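Local coordinates for NreA (Staphylococcus aureus subsp. aureus, PDB 6K2H), which probably senses nitrate through its GAF domain, as the nitrate-binding partner of the NreB-NreC oxygen-sensing system, at residues G68-M71 against R76-I79. The protein carries 1 engineered substitution. Numbering follows the deposited sequence.
Sequences GTVM and RMVI
M77 reaches from the start of strand 77-79 to T69 and V70 on helix 65-73. Its CB points toward the helix, and CG makes the first contact, 3.7 Å from V70 CG2. The sulfur comes next. SD sits 3.6 Å from T69 CG2. T69 CB is 3.7 Å from the same M77 SD. V70 CG2 is a little farther from M77 SD, at 4.0 Å. The thioether therefore meets both helix residues. The chain runs extended through chi2 (-171°) and then bends at chi3 (52°). This bend turns CE away from the T69 methyl, leaving the sulfur nearer the helix than the terminal methyl. The T69 and M77 side chains cross at about a right angle.

T69 offers its carbon side. With chi1 at -55°, CG2 lies anti to the backbone N and faces the sulfur. OG1 turns back along the chain, hydrogen-bonding to G65 O at the start of the helix and weakly to G63 O just before it. V70 is buried and also touches A107, P109 and V119 of the sheet, while M77 touches L66 one turn earlier on the helix. The contact is apolar and small, burying 145 Å² in all. The closest pair of CA atoms is that of V70 and R76, 6.1 Å apart.

Backbone hydrogen bonds pair M77 with A107 and I79 with V105 of strand 104-112. The contact thus packs helix 65-73, which lies on one face of the antiparallel sheet, against the edge strand that follows it. This is in keeping with the alpha/beta GAF fold.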
# COMPACT_ATOMS: atom_id res chain seq x y z
N GLY A 68 7.85 -3.06 -0.63
CA GLY A 68 9.04 -3.85 -0.33
C GLY A 68 9.70 -3.53 0.97
O GLY A 68 10.25 -4.43 1.64
N THR A 69 9.67 -2.27 1.36
CA THR A 69 10.25 -1.88 2.63
C THR A 69 9.43 -2.44 3.79
O THR A 69 9.97 -2.99 4.73
CB THR A 69 10.38 -0.35 2.71
OG1 THR A 69 11.15 0.13 1.58
CG2 THR A 69 11.00 0.10 3.98
N VAL A 70 8.12 -2.36 3.71
CA VAL A 70 7.31 -2.87 4.81
C VAL A 70 7.50 -4.39 4.95
O VAL A 70 7.55 -4.88 6.06
CB VAL A 70 5.85 -2.47 4.63
CG1 VAL A 70 4.94 -3.17 5.66
CG2 VAL A 70 5.68 -0.97 4.75
N MET A 71 7.57 -5.10 3.82
CA MET A 71 7.68 -6.54 3.80
C MET A 71 8.97 -6.92 4.43
O MET A 71 9.03 -7.90 5.14
CB MET A 71 7.63 -7.10 2.37
CG MET A 71 6.27 -6.91 1.79
SD MET A 71 5.39 -8.24 1.04
CE MET A 71 5.80 -9.54 2.18
N ARG A 76 5.26 -0.48 9.94
CA ARG A 76 4.44 0.46 9.11
C ARG A 76 5.31 1.61 8.61
O ARG A 76 6.35 1.97 9.21
CB ARG A 76 3.25 0.96 9.84
CG ARG A 76 3.55 1.73 11.12
CD ARG A 76 2.31 2.52 11.49
NE ARG A 76 2.29 2.90 12.89
CZ ARG A 76 3.05 3.80 13.48
NH1 ARG A 76 2.91 4.00 14.79
NH2 ARG A 76 3.96 4.52 12.79
N MET A 77 4.89 2.20 7.51
CA MET A 77 5.50 3.43 6.99
C MET A 77 4.43 4.46 6.86
O MET A 77 3.35 4.16 6.34
CB MET A 77 6.09 3.16 5.62
CG MET A 77 7.26 2.24 5.59
SD MET A 77 8.03 2.21 3.95
CE MET A 77 8.26 3.98 3.68
N VAL A 78 4.69 5.65 7.36
CA VAL A 78 3.71 6.71 7.36
C VAL A 78 4.33 7.90 6.71
O VAL A 78 5.43 8.33 7.11
CB VAL A 78 3.27 7.07 8.76
CG1 VAL A 78 2.30 8.22 8.72
CG2 VAL A 78 2.62 5.92 9.49
N ILE A 79 3.69 8.41 5.67
CA ILE A 79 4.11 9.68 5.07
C ILE A 79 2.97 10.68 5.11
O ILE A 79 2.00 10.58 4.34
CB ILE A 79 4.63 9.46 3.64
CG1 ILE A 79 5.65 8.34 3.62
CG2 ILE A 79 5.09 10.78 3.06
CD1 ILE A 79 6.11 7.99 2.24